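Local coordinates for mitogen-activated protein kinase, putative (Map kinase-like protein) (Leishmania major, PDB 3PG1) that probably works as a MAP-kinase-family serine/threonine protein kinase, binding ATP and passing its phosphate to protein substrates, at residues A[294-299]-A[315-320]; A[158-163]-A[218-223]; A[201-206]-A[213-218]. One frame throughout, in Å; residues are numbered along the deposited sequence.

All three contacts lie in the helical C-lobe of the kinase fold. Contacts 2 and 3 share helix 214-229 and Trp218, with centres about 10 Å apart; both segments of contact 3 fall within the chain between the two ends of contact 2. They also touch, Arg158 N lying 2.8 Å from Asp216 OD2, probably hydrogen-bonded. Contact 1 comes later in the sequence, its centre about 16 Å from that of contact 2 and 18 Å from that of contact 3, and joins helix 291-300 to the chain after helix 311-315. Helix 214-229 thus seats the catalytic-loop sequence and the Ala-Pro-Glu motif, while contact 1 joins two parts of the lobe that follow later in the chain.

Contact 1 (A[294-299]-A[315-320]); sequences LDLIAK and LRHPYF
Asp295 OD2 is gripped by two donors, His317 NE2 from across the contact and Lys299 NZ from the next turn of its own helix. The His-carboxylate hydrogen bond clips helix 291-300 of the kinase C-lobe to the loop that follows helix 311-315. It is 2.7 Å long from His317 NE2 to Asp295 OD2 and nearly straight at 163°, close to the imidazole plane, and it uses the anti lone pair. Lys299 takes the syn lone pair in a salt bridge, so the two donors approach OD2 by different lone pairs. At the other ring nitrogen, Tyr319 N donates, near the ring plane, to His317 ND1 at 3.0 Å, which fixes the rotation of the ring and is consistent with a proton on NE2 alone.

Leu296 CB sits over the centre of one imidazole face, 3.8 Å from the centroid of His317; Pro318 CD lies against the opposite face, toward the rim. With CG anti to its backbone nitrogen (chi1 173°), Leu296 carries its branch past the histidine to Tyr319 and Phe320, which themselves pack on helix 133-152. There its CD2 methyl meets two rings at once, 3.6 Å from both Tyr319 CD2 and Phe320 CE1.

Contact 2 (A[158-163]-A[218-223]); sequences RDLHPG and WSAGCV
Leu160 and Ser219 are joined through a polar bridge in which a water does the work. Leu160 N donates to water 1 at 2.9 Å, and the water in turn donates to Ser219 OG at 2.8 Å. The serine hydroxyl lies beside its own backbone nitrogen (chi1 -50°) and has Tyr199 O as a further hydrogen-bond partner. It thus links, through the water, the backbone at Leu160, just after the His-Arg-Asp sequence of the kinase catalytic loop, and directly the backbone at Tyr199, in the chain leading to Ala201.

The carbonyl oxygen Leu160 O lies 3.4 Å from Ser219 CB; the side-chain packing is otherwise apolar. Leu160 CB rests 3.9 Å from Ser219 CB, and Leu160 CD2 lies 4.2 Å from Ala220 CB; Ile143 and Leu147 of helix 133-152 pack on the same leucine. Further along, one methyl of Val223, CG2, lies against the pyrrolidine ring, 3.9 Å from Pro162 CD, and Leu120 from helix 120-125 touches both residues.

Within the loop, His161 ND1 makes a weak bond to Asp159 O, an oxygen that also accepts from Asn164 ND2. The Asp159 and His161 side chains leave the backbone away from helix 214-229, and Asp159 OD1 pairs with Arg200. The chemistry implies that the helix holds the loop through aliphatic packing and one water between Leu160 N and the Ser219 hydroxyl, with no direct hydrogen bond.

Contact 3 (A[201-206]-A[213-218]); sequences APELVM and KLVDMW
The indole of Trp218 carries the start of helix 202-205 on one face. Pro202 CD stands over the centre of the six-membered ring, 3.5 Å from its centroid and 9° off the normal, while Ala201 CA lies over the five-membered ring at 3.6 Å from that centroid. Both are CH-pi contacts, made by carbons next to an amide nitrogen, whose hydrogens are somewhat polarised. Trp218 CG is anti to its backbone nitrogen (chi1 178°), which swings the indole out from helix 214-229 and against the Ala-Pro step; Ile246 of helix 239-250 also touches it. Ala201 CB fills the angle between ring and helix, 3.6 Å from Trp218 CB.

One turn back, Val215 forms the other half of the seat. Its CG1 methyl is wedged between two side chains, 3.7 Å from Leu204 CG and 3.4 Å from Glu203 OE1, and the leucine crosses it at about a right angle. Glu203 folds back to reach this spot through a bend at chi2 (-87°). The carboxylate has stronger partners: OE1 forms a salt bridge with Arg308, which also donates to Leu214 O and so binds both segments, and OE2 is hydrogen-bonded elsewhere.

A water supplies the polar link between the backbones. Ala201 N donates to water 2 at 3.0 Å, and the water donates to Val215 O at 2.9 Å, at the level where the two chains come closest.

Ala201, Pro202 and Glu203 form the Ala-Pro-Glu motif that closes the activation segment in protein kinases, and its docking on helix 214-229, with the glutamate paired with an arginine far along the sequence, Arg308, is a hallmark of the kinase C-lobe.

Contact 1 (A[294-299]-A[315-320])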
ATOM      1  N   LEU A 294     -12.931   8.063  18.780  1.00 31.68           N
ATOM      2  CA  LEU A 294     -11.685   8.451  19.453  1.00 30.23           C
ATOM      3  C   LEU A 294     -11.018   7.281  20.154  1.00 31.91           C
ATOM      4  O   LEU A 294      -9.799   7.208  20.154  1.00 30.59           O
ATOM      5  CB  LEU A 294     -11.903   9.564  20.484  1.00 31.46           C
ATOM      6  CG  LEU A 294     -12.051  10.964  19.938  1.00 38.77           C
ATOM      7  CD1 LEU A 294     -12.496  11.907  21.060  1.00 41.50           C
ATOM      8  CD2 LEU A 294     -10.751  11.435  19.277  1.00 39.30           C
ATOM      9  N   ASP A 295     -11.828   6.446  20.820  1.00 30.02           N
ATOM     10  CA  ASP A 295     -11.407   5.254  21.532  1.00 29.42           C
ATOM     11  C   ASP A 295     -10.666   4.326  20.560  1.00 28.39           C
ATOM     12  O   ASP A 295      -9.578   3.862  20.876  1.00 25.07           O
ATOM     13  CB  ASP A 295     -12.609   4.541  22.161  1.00 31.57           C
ATOM     14  CG  ASP A 295     -12.168   3.333  22.961  1.00 38.88           C
ATOM     15  OD1 ASP A 295     -11.593   3.528  24.059  1.00 39.72           O
ATOM     16  OD2 ASP A 295     -12.257   2.204  22.426  1.00 31.09           O
ATOM     17  N   LEU A 296     -11.222   4.107  19.355  1.00 24.29           N
ATOM     18  CA  LEU A 296     -10.527   3.268  18.379  1.00 23.51           C
ATOM     19  C   LEU A 296      -9.228   3.931  17.868  1.00 27.20           C
ATOM     20  O   LEU A 296      -8.177   3.289  17.854  1.00 24.72           O
ATOM     21  CB  LEU A 296     -11.461   2.909  17.205  1.00 23.63           C
ATOM     22  CG  LEU A 296     -10.775   2.174  16.024  1.00 24.30           C
ATOM     23  CD1 LEU A 296     -10.117   0.805  16.508  1.00 23.10           C
ATOM     24  CD2 LEU A 296     -11.805   1.931  14.878  1.00 21.01           C
ATOM     25  N   ILE A 297      -9.278   5.213  17.496  1.00 26.03           N
ATOM     26  CA  ILE A 297      -8.063   5.922  17.036  1.00 24.57           C
ATOM     27  C   ILE A 297      -6.957   5.794  18.071  1.00 24.86           C
ATOM     28  O   ILE A 297      -5.822   5.508  17.707  1.00 22.96           O
ATOM     29  CB  ILE A 297      -8.360   7.431  16.757  1.00 28.82           C
ATOM     30  CG1 ILE A 297      -9.238   7.583  15.525  1.00 28.94           C
ATOM     31  CG2 ILE A 297      -7.039   8.253  16.606  1.00 27.32           C
ATOM     32  CD1 ILE A 297      -9.882   9.020  15.384  1.00 28.46           C
ATOM     33  N   ALA A 298      -7.273   6.027  19.351  1.00 25.18           N
ATOM     34  CA  ALA A 298      -6.241   5.961  20.438  1.00 26.24           C
ATOM     35  C   ALA A 298      -5.637   4.536  20.518  1.00 26.39           C
ATOM     36  O   ALA A 298      -4.447   4.379  20.755  1.00 26.00           O
ATOM     37  CB  ALA A 298      -6.888   6.323  21.780  1.00 28.07           C
ATOM     38  N   LYS A 299      -6.452   3.517  20.284  1.00 23.87           N
ATOM     39  CA  LYS A 299      -5.956   2.116  20.279  1.00 21.33           C
ATOM     40  C   LYS A 299      -5.107   1.756  19.089  1.00 24.12           C
ATOM     41  O   LYS A 299      -4.201   0.944  19.206  1.00 23.57           O
ATOM     42  CB  LYS A 299      -7.104   1.157  20.467  1.00 21.69           C
ATOM     43  CG  LYS A 299      -7.650   1.271  21.911  1.00 23.35           C
ATOM     44  CD  LYS A 299      -9.028   0.635  22.078  1.00 22.69           C
ATOM     45  CE  LYS A 299      -9.436   0.830  23.544  1.00 29.93           C
ATOM     46  NZ  LYS A 299     -10.848   0.378  23.795  1.00 29.76           N
ATOM     47  N   LEU A 315     -11.583  -4.287  13.709  1.00 25.28           N
ATOM     48  CA  LEU A 315     -12.813  -4.632  12.949  1.00 24.84           C
ATOM     49  C   LEU A 315     -13.982  -4.988  13.877  1.00 28.99           C
ATOM     50  O   LEU A 315     -15.120  -4.599  13.589  1.00 27.07           O
ATOM     51  CB  LEU A 315     -12.559  -5.736  11.926  1.00 25.04           C
ATOM     52  CG  LEU A 315     -11.731  -5.244  10.672  1.00 28.42           C
ATOM     53  CD1 LEU A 315     -11.089  -6.408   9.949  1.00 26.30           C
ATOM     54  CD2 LEU A 315     -12.616  -4.435   9.693  1.00 27.88           C
ATOM     55  N   ARG A 316     -13.688  -5.617  15.047  1.00 25.59           N
ATOM     56  CA  ARG A 316     -14.701  -5.995  16.045  1.00 24.37           C
ATOM     57  C   ARG A 316     -15.042  -4.889  17.032  1.00 28.26           C
ATOM     58  O   ARG A 316     -15.911  -5.064  17.889  1.00 28.16           O
ATOM     59  CB  ARG A 316     -14.274  -7.256  16.801  1.00 22.90           C
ATOM     60  CG  ARG A 316     -14.335  -8.513  15.911  1.00 29.18           C
ATOM     61  CD  ARG A 316     -13.975  -9.721  16.725  1.00 30.06           C
ATOM     62  NE  ARG A 316     -14.168 -10.970  15.989  1.00 31.40           N
ATOM     63  CZ  ARG A 316     -15.317 -11.637  15.912  1.00 36.45           C
ATOM     64  NH1 ARG A 316     -16.417 -11.151  16.488  1.00 29.59           N
ATOM     65  NH2 ARG A 316     -15.382 -12.783  15.267  1.00 28.76           N
ATOM     66  N   HIS A 317     -14.378  -3.745  16.906  1.00 23.74           N
ATOM     67  CA  HIS A 317     -14.568  -2.627  17.789  1.00 23.67           C
ATOM     68  C   HIS A 317     -15.985  -2.067  17.584  1.00 28.52           C
ATOM     69  O   HIS A 317     -16.456  -2.052  16.449  1.00 27.77           O
ATOM     70  CB  HIS A 317     -13.472  -1.546  17.524  1.00 23.18           C
ATOM     71  CG  HIS A 317     -13.461  -0.410  18.517  1.00 25.91           C
ATOM     72  ND1 HIS A 317     -14.423   0.600  18.484  1.00 27.27           N
ATOM     73  CD2 HIS A 317     -12.615  -0.169  19.546  1.00 25.13           C
ATOM     74  CE1 HIS A 317     -14.107   1.433  19.462  1.00 27.33           C
ATOM     75  NE2 HIS A 317     -13.018   1.022  20.117  1.00 26.44           N
ATOM     76  N   PRO A 318     -16.668  -1.625  18.669  1.00 26.69           N
ATOM     77  CA  PRO A 318     -18.031  -1.064  18.512  1.00 29.31           C
ATOM     78  C   PRO A 318     -18.163   0.077  17.495  1.00 32.13           C
ATOM     79  O   PRO A 318     -19.247   0.267  16.967  1.00 29.60           O
ATOM     80  CB  PRO A 318     -18.411  -0.577  19.925  1.00 32.76           C
ATOM     81  CG  PRO A 318     -17.438  -1.219  20.845  1.00 36.18           C
ATOM     82  CD  PRO A 318     -16.223  -1.649  20.082  1.00 27.92           C
ATOM     83  N   TYR A 319     -17.061   0.755  17.137  1.00 28.06           N
ATOM     84  CA  TYR A 319     -17.051   1.781  16.088  1.00 27.09           C
ATOM     85  C   TYR A 319     -17.651   1.260  14.764  1.00 30.24           C
ATOM     86  O   TYR A 319     -18.322   2.007  14.055  1.00 29.52           O
ATOM     87  CB  TYR A 319     -15.619   2.301  15.860  1.00 25.61           C
ATOM     88  CG  TYR A 319     -15.515   3.320  14.738  1.00 26.40           C
ATOM     89  CD1 TYR A 319     -16.082   4.595  14.867  1.00 28.45           C
ATOM     90  CD2 TYR A 319     -14.937   2.982  13.513  1.00 26.48           C
ATOM     91  CE1 TYR A 319     -16.053   5.508  13.817  1.00 28.49           C
ATOM     92  CE2 TYR A 319     -14.837   3.915  12.478  1.00 27.66           C
ATOM     93  CZ  TYR A 319     -15.409   5.173  12.633  1.00 32.78           C
ATOM     94  OH  TYR A 319     -15.297   6.105  11.636  1.00 30.32           O
ATOM     95  N   PHE A 320     -17.397  -0.021  14.438  1.00 24.75           N
ATOM     96  CA  PHE A 320     -17.914  -0.645  13.202  1.00 25.02           C
ATOM     97  C   PHE A 320     -19.147  -1.462  13.423  1.00 28.26           C
ATOM     98  O   PHE A 320     -19.561  -2.147  12.495  1.00 28.35           O
ATOM     99  CB  PHE A 320     -16.836  -1.571  12.579  1.00 24.30           C
ATOM    100  CG  PHE A 320     -15.627  -0.790  12.148  1.00 24.48           C
ATOM    101  CD1 PHE A 320     -14.403  -0.969  12.786  1.00 24.85           C
ATOM    102  CD2 PHE A 320     -15.721   0.164  11.134  1.00 26.41           C
ATOM    103  CE1 PHE A 320     -13.280  -0.250  12.384  1.00 26.09           C
ATOM    104  CE2 PHE A 320     -14.595   0.865  10.708  1.00 28.92           C
ATOM    105  CZ  PHE A 320     -13.376   0.666  11.343  1.00 26.68           C
TER

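Contact 2 (A[158-163]-A[218-223])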
ATOM      1  N   ARG A 158       3.349  -1.886   4.811  1.00 26.88           N
ATOM      2  CA  ARG A 158       4.513  -1.100   5.215  1.00 27.53           C
ATOM      3  C   ARG A 158       4.553   0.341   4.712  1.00 30.43           C
ATOM      4  O   ARG A 158       5.331   1.154   5.236  1.00 29.70           O
ATOM      5  CB  ARG A 158       5.831  -1.863   4.947  1.00 29.33           C
ATOM      6  CG  ARG A 158       6.962  -1.455   5.888  1.00 42.89           C
ATOM      7  CD  ARG A 158       8.264  -2.024   5.351  1.00 53.41           C
ATOM      8  NE  ARG A 158       9.402  -1.172   5.688  1.00 76.31           N
ATOM      9  CZ  ARG A 158      10.669  -1.471   5.420  1.00 90.71           C
ATOM     10  NH1 ARG A 158      10.976  -2.608   4.803  1.00 71.74           N
ATOM     11  NH2 ARG A 158      11.640  -0.642   5.777  1.00 79.28           N
ATOM     12  N   ASP A 159       3.701   0.699   3.735  1.00 26.86           N
ATOM     13  CA  ASP A 159       3.709   2.105   3.318  1.00 27.04           C
ATOM     14  C   ASP A 159       2.273   2.569   3.002  1.00 31.74           C
ATOM     15  O   ASP A 159       2.018   3.148   1.933  1.00 33.14           O
ATOM     16  CB  ASP A 159       4.667   2.322   2.125  1.00 29.34           C
ATOM     17  CG  ASP A 159       4.917   3.808   1.802  1.00 44.10           C
ATOM     18  OD1 ASP A 159       4.799   4.663   2.736  1.00 41.97           O
ATOM     19  OD2 ASP A 159       5.137   4.125   0.619  1.00 51.79           O
ATOM     20  N   LEU A 160       1.342   2.281   3.910  1.00 27.37           N
ATOM     21  CA  LEU A 160      -0.053   2.650   3.703  1.00 28.02           C
ATOM     22  C   LEU A 160      -0.202   4.144   3.932  1.00 30.94           C
ATOM     23  O   LEU A 160       0.220   4.640   4.956  1.00 30.72           O
ATOM     24  CB  LEU A 160      -1.006   1.869   4.631  1.00 26.27           C
ATOM     25  CG  LEU A 160      -2.515   2.162   4.440  1.00 27.96           C
ATOM     26  CD1 LEU A 160      -3.068   1.451   3.170  1.00 26.90           C
ATOM     27  CD2 LEU A 160      -3.319   1.751   5.670  1.00 28.29           C
ATOM     28  N   HIS A 161      -0.826   4.841   2.994  1.00 28.23           N
ATOM     29  CA  HIS A 161      -1.084   6.277   3.106  1.00 28.76           C
ATOM     30  C   HIS A 161      -2.283   6.613   2.192  1.00 33.82           C
ATOM     31  O   HIS A 161      -2.643   5.765   1.376  1.00 31.37           O
ATOM     32  CB  HIS A 161       0.201   7.103   2.829  1.00 30.97           C
ATOM     33  CG  HIS A 161       0.695   7.062   1.410  1.00 36.55           C
ATOM     34  ND1 HIS A 161       1.809   6.311   1.050  1.00 39.10           N
ATOM     35  CD2 HIS A 161       0.244   7.711   0.320  1.00 38.54           C
ATOM     36  CE1 HIS A 161       1.972   6.502  -0.249  1.00 37.92           C
ATOM     37  NE2 HIS A 161       1.057   7.332  -0.735  1.00 39.35           N
ATOM     38  N   PRO A 162      -2.959   7.783   2.351  1.00 31.21           N
ATOM     39  CA  PRO A 162      -4.127   8.084   1.511  1.00 33.22           C
ATOM     40  C   PRO A 162      -3.921   7.968  -0.012  1.00 39.15           C
ATOM     41  O   PRO A 162      -4.869   7.634  -0.704  1.00 39.73           O
ATOM     42  CB  PRO A 162      -4.499   9.519   1.954  1.00 35.33           C
ATOM     43  CG  PRO A 162      -3.996   9.603   3.400  1.00 36.47           C
ATOM     44  CD  PRO A 162      -2.694   8.886   3.303  1.00 31.70           C
ATOM     45  N   GLY A 163      -2.696   8.211  -0.498  1.00 36.70           N
ATOM     46  CA  GLY A 163      -2.316   8.126  -1.909  1.00 38.49           C
ATOM     47  C   GLY A 163      -2.413   6.728  -2.497  1.00 42.70           C
ATOM     48  O   GLY A 163      -2.546   6.589  -3.711  1.00 44.49           O
ATOM     49  N   TRP A 218      -0.840   1.363  12.650  1.00 21.14           N
ATOM     50  CA  TRP A 218      -0.432   2.736  12.966  1.00 22.39           C
ATOM     51  C   TRP A 218      -0.791   3.640  11.781  1.00 24.28           C
ATOM     52  O   TRP A 218      -1.380   4.695  11.989  1.00 23.35           O
ATOM     53  CB  TRP A 218       1.089   2.848  13.231  1.00 21.34           C
ATOM     54  CG  TRP A 218       1.476   4.289  13.506  1.00 23.14           C
ATOM     55  CD1 TRP A 218       1.826   5.244  12.593  1.00 26.32           C
ATOM     56  CD2 TRP A 218       1.530   4.920  14.786  1.00 23.74           C
ATOM     57  NE1 TRP A 218       2.111   6.428  13.234  1.00 26.22           N
ATOM     58  CE2 TRP A 218       1.956   6.254  14.582  1.00 27.54           C
ATOM     59  CE3 TRP A 218       1.289   4.477  16.100  1.00 24.22           C
ATOM     60  CZ2 TRP A 218       2.075   7.170  15.636  1.00 27.07           C
ATOM     61  CZ3 TRP A 218       1.494   5.355  17.149  1.00 25.84           C
ATOM     62  CH2 TRP A 218       1.825   6.707  16.913  1.00 27.40           C
ATOM     63  N   SER A 219      -0.423   3.234  10.548  1.00 23.30           N
ATOM     64  CA  SER A 219      -0.737   4.027   9.349  1.00 24.85           C
ATOM     65  C   SER A 219      -2.243   4.247   9.186  1.00 27.44           C
ATOM     66  O   SER A 219      -2.700   5.352   8.844  1.00 25.50           O
ATOM     67  CB  SER A 219      -0.158   3.392   8.091  1.00 25.16           C
ATOM     68  OG  SER A 219       1.216   3.067   8.244  1.00 28.65           O
ATOM     69  N   ALA A 220      -3.011   3.183   9.418  1.00 24.71           N
ATOM     70  CA  ALA A 220      -4.465   3.248   9.323  1.00 23.02           C
ATOM     71  C   ALA A 220      -5.059   4.266  10.348  1.00 24.03           C
ATOM     72  O   ALA A 220      -5.985   4.974  10.005  1.00 23.99           O
ATOM     73  CB  ALA A 220      -5.051   1.843   9.518  1.00 22.51           C
ATOM     74  N   GLY A 221      -4.535   4.297  11.570  1.00 22.19           N
ATOM     75  CA  GLY A 221      -4.956   5.242  12.606  1.00 22.49           C
ATOM     76  C   GLY A 221      -4.651   6.675  12.176  1.00 26.12           C
ATOM     77  O   GLY A 221      -5.463   7.568  12.400  1.00 23.69           O
ATOM     78  N   CYS A 222      -3.486   6.890  11.532  1.00 23.29           N
ATOM     79  CA  CYS A 222      -3.103   8.209  10.998  1.00 25.12           C
ATOM     80  C   CYS A 222      -4.102   8.609   9.919  1.00 29.20           C
ATOM     81  O   CYS A 222      -4.547   9.738   9.903  1.00 27.32           O
ATOM     82  CB  CYS A 222      -1.682   8.175  10.439  1.00 24.91           C
ATOM     83  SG  CYS A 222      -0.405   8.074  11.720  1.00 26.82           S
ATOM     84  N   VAL A 223      -4.454   7.670   9.026  1.00 28.68           N
ATOM     85  CA  VAL A 223      -5.421   7.931   7.944  1.00 28.79           C
ATOM     86  C   VAL A 223      -6.795   8.277   8.523  1.00 31.55           C
ATOM     87  O   VAL A 223      -7.398   9.265   8.107  1.00 30.38           O
ATOM     88  CB  VAL A 223      -5.475   6.763   6.923  1.00 31.52           C
ATOM     89  CG1 VAL A 223      -6.681   6.906   5.957  1.00 30.68           C
ATOM     90  CG2 VAL A 223      -4.163   6.683   6.137  1.00 31.24           C
TER
HETATM   91  O   HOH W   1       1.908   1.016   6.466  1.00 25.86           O

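Contact 3 (A[201-206]-A[213-218])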
ATOM      1  N   ALA A 201       4.997   4.174  11.591  1.00 24.09           N
ATOM      2  CA  ALA A 201       4.856   3.739  12.969  1.00 23.05           C
ATOM      3  C   ALA A 201       6.141   4.110  13.704  1.00 25.95           C
ATOM      4  O   ALA A 201       7.197   4.140  13.066  1.00 26.28           O
ATOM      5  CB  ALA A 201       4.643   2.233  12.997  1.00 22.37           C
ATOM      6  N   PRO A 202       6.081   4.365  15.023  1.00 24.17           N
ATOM      7  CA  PRO A 202       7.326   4.690  15.790  1.00 24.80           C
ATOM      8  C   PRO A 202       8.458   3.692  15.590  1.00 27.66           C
ATOM      9  O   PRO A 202       9.580   4.118  15.345  1.00 26.24           O
ATOM     10  CB  PRO A 202       6.836   4.718  17.244  1.00 25.68           C
ATOM     11  CG  PRO A 202       5.396   5.157  17.106  1.00 28.49           C
ATOM     12  CD  PRO A 202       4.895   4.428  15.896  1.00 24.44           C
ATOM     13  N   GLU A 203       8.154   2.384  15.542  1.00 23.54           N
ATOM     14  CA  GLU A 203       9.192   1.373  15.278  1.00 23.86           C
ATOM     15  C   GLU A 203       9.834   1.499  13.877  1.00 27.10           C
ATOM     16  O   GLU A 203      11.003   1.167  13.753  1.00 27.72           O
ATOM     17  CB  GLU A 203       8.693  -0.086  15.572  1.00 24.81           C
ATOM     18  CG  GLU A 203       7.484  -0.545  14.737  1.00 27.31           C
ATOM     19  CD  GLU A 203       6.083  -0.238  15.252  1.00 25.15           C
ATOM     20  OE1 GLU A 203       5.170  -1.019  14.908  1.00 23.95           O
ATOM     21  OE2 GLU A 203       5.881   0.777  15.964  1.00 22.55           O
ATOM     22  N   LEU A 204       9.113   2.009  12.833  1.00 24.80           N
ATOM     23  CA  LEU A 204       9.785   2.219  11.524  1.00 26.34           C
ATOM     24  C   LEU A 204      10.603   3.498  11.562  1.00 29.58           C
ATOM     25  O   LEU A 204      11.674   3.562  10.957  1.00 29.52           O
ATOM     26  CB  LEU A 204       8.790   2.280  10.350  1.00 26.97           C
ATOM     27  CG  LEU A 204       8.006   0.953  10.050  1.00 30.44           C
ATOM     28  CD1 LEU A 204       7.108   1.150   8.890  1.00 28.47           C
ATOM     29  CD2 LEU A 204       8.985  -0.220   9.695  1.00 33.86           C
ATOM     30  N   VAL A 205      10.117   4.537  12.285  1.00 26.70           N
ATOM     31  CA  VAL A 205      10.888   5.805  12.392  1.00 25.99           C
ATOM     32  C   VAL A 205      12.215   5.457  13.116  1.00 31.18           C
ATOM     33  O   VAL A 205      13.259   6.035  12.809  1.00 32.24           O
ATOM     34  CB  VAL A 205      10.082   6.907  13.177  1.00 27.51           C
ATOM     35  CG1 VAL A 205      10.950   8.161  13.434  1.00 27.30           C
ATOM     36  CG2 VAL A 205       8.757   7.276  12.449  1.00 26.09           C
ATOM     37  N   MET A 206      12.149   4.523  14.103  1.00 27.65           N
ATOM     38  CA  MET A 206      13.332   4.082  14.862  1.00 27.12           C
ATOM     39  C   MET A 206      14.077   2.919  14.188  1.00 32.96           C
ATOM     40  O   MET A 206      14.939   2.285  14.809  1.00 33.94           O
ATOM     41  CB  MET A 206      12.976   3.804  16.315  1.00 28.68           C
ATOM     42  CG  MET A 206      12.388   5.034  17.026  1.00 31.02           C
ATOM     43  SD  MET A 206      12.112   4.738  18.785  1.00 33.79           S
ATOM     44  CE  MET A 206      10.802   3.462  18.727  1.00 30.19           C
ATOM     45  N   LYS A 213       3.282  -6.695  11.057  1.00 23.69           N
ATOM     46  CA  LYS A 213       2.037  -6.210  10.430  1.00 22.88           C
ATOM     47  C   LYS A 213       1.401  -5.063  11.241  1.00 24.83           C
ATOM     48  O   LYS A 213       0.652  -4.262  10.673  1.00 22.29           O
ATOM     49  CB  LYS A 213       1.038  -7.384  10.269  1.00 23.21           C
ATOM     50  CG  LYS A 213       0.642  -8.026  11.586  1.00 28.03           C
ATOM     51  CD  LYS A 213      -0.166  -9.305  11.249  1.00 33.97           C
ATOM     52  CE  LYS A 213      -0.499 -10.123  12.461  1.00 49.54           C
ATOM     53  NZ  LYS A 213      -1.060 -11.441  12.062  1.00 54.11           N
ATOM     54  N   LEU A 214       1.742  -4.951  12.561  1.00 20.35           N
ATOM     55  CA  LEU A 214       1.244  -3.802  13.345  1.00 20.56           C
ATOM     56  C   LEU A 214       1.656  -2.424  12.871  1.00 22.39           C
ATOM     57  O   LEU A 214       0.948  -1.439  13.147  1.00 20.38           O
ATOM     58  CB  LEU A 214       1.552  -3.976  14.829  1.00 22.33           C
ATOM     59  CG  LEU A 214       0.582  -5.049  15.360  1.00 29.17           C
ATOM     60  CD1 LEU A 214       1.156  -5.764  16.465  1.00 30.85           C
ATOM     61  CD2 LEU A 214      -0.824  -4.440  15.578  1.00 31.30           C
ATOM     62  N   VAL A 215       2.716  -2.346  12.050  1.00 20.69           N
ATOM     63  CA  VAL A 215       3.050  -1.021  11.475  1.00 20.58           C
ATOM     64  C   VAL A 215       1.860  -0.475  10.633  1.00 25.18           C
ATOM     65  O   VAL A 215       1.635   0.746  10.561  1.00 23.39           O
ATOM     66  CB  VAL A 215       4.378  -0.993  10.669  1.00 23.16           C
ATOM     67  CG1 VAL A 215       5.562  -1.429  11.540  1.00 20.49           C
ATOM     68  CG2 VAL A 215       4.286  -1.774   9.352  1.00 23.82           C
ATOM     69  N   ASP A 216       1.124  -1.393   9.965  1.00 21.45           N
ATOM     70  CA  ASP A 216      -0.010  -0.987   9.129  1.00 21.41           C
ATOM     71  C   ASP A 216      -1.159  -0.421   9.933  1.00 25.23           C
ATOM     72  O   ASP A 216      -1.890   0.430   9.408  1.00 23.67           O
ATOM     73  CB  ASP A 216      -0.520  -2.135   8.226  1.00 23.46           C
ATOM     74  CG  ASP A 216       0.494  -2.566   7.180  1.00 24.58           C
ATOM     75  OD1 ASP A 216       0.381  -3.710   6.687  1.00 23.09           O
ATOM     76  OD2 ASP A 216       1.394  -1.747   6.841  1.00 24.02           O
ATOM     77  N   MET A 217      -1.337  -0.911  11.176  0.50 22.94           N
ATOM     78  CA  MET A 217      -2.395  -0.452  12.077  0.50 21.52           C
ATOM     79  C   MET A 217      -2.127   1.001  12.485  0.50 24.85           C
ATOM     80  O   MET A 217      -3.068   1.782  12.618  0.50 24.12           O
ATOM     81  CB  MET A 217      -2.538  -1.393  13.299  0.50 22.56           C
ATOM     82  CG  MET A 217      -3.268  -2.694  12.976  0.50 24.98           C
ATOM     83  SD  MET A 217      -4.819  -2.456  12.064  0.50 28.81           S
ATOM     84  CE  MET A 217      -5.816  -1.687  13.329  0.50 25.44           C
ATOM     85  N   TRP A 218      -0.840   1.363  12.650  1.00 21.14           N
ATOM     86  CA  TRP A 218      -0.432   2.736  12.966  1.00 22.39           C
ATOM     87  C   TRP A 218      -0.791   3.640  11.781  1.00 24.28           C
ATOM     88  O   TRP A 218      -1.380   4.695  11.989  1.00 23.35           O
ATOM     89  CB  TRP A 218       1.089   2.848  13.231  1.00 21.34           C
ATOM     90  CG  TRP A 218       1.476   4.289  13.506  1.00 23.14           C
ATOM     91  CD1 TRP A 218       1.826   5.244  12.593  1.00 26.32           C
ATOM     92  CD2 TRP A 218       1.530   4.920  14.786  1.00 23.74           C
ATOM     93  NE1 TRP A 218       2.111   6.428  13.234  1.00 26.22           N
ATOM     94  CE2 TRP A 218       1.956   6.254  14.582  1.00 27.54           C
ATOM     95  CE3 TRP A 218       1.289   4.477  16.100  1.00 24.22           C
ATOM     96  CZ2 TRP A 218       2.075   7.170  15.636  1.00 27.07           C
ATOM     97  CZ3 TRP A 218       1.494   5.355  17.149  1.00 25.84           C
ATOM     98  CH2 TRP A 218       1.825   6.707  16.913  1.00 27.40           C
TER
HETATM   99  O   HOH W   2       3.903   2.260   9.578  1.00 26.46           O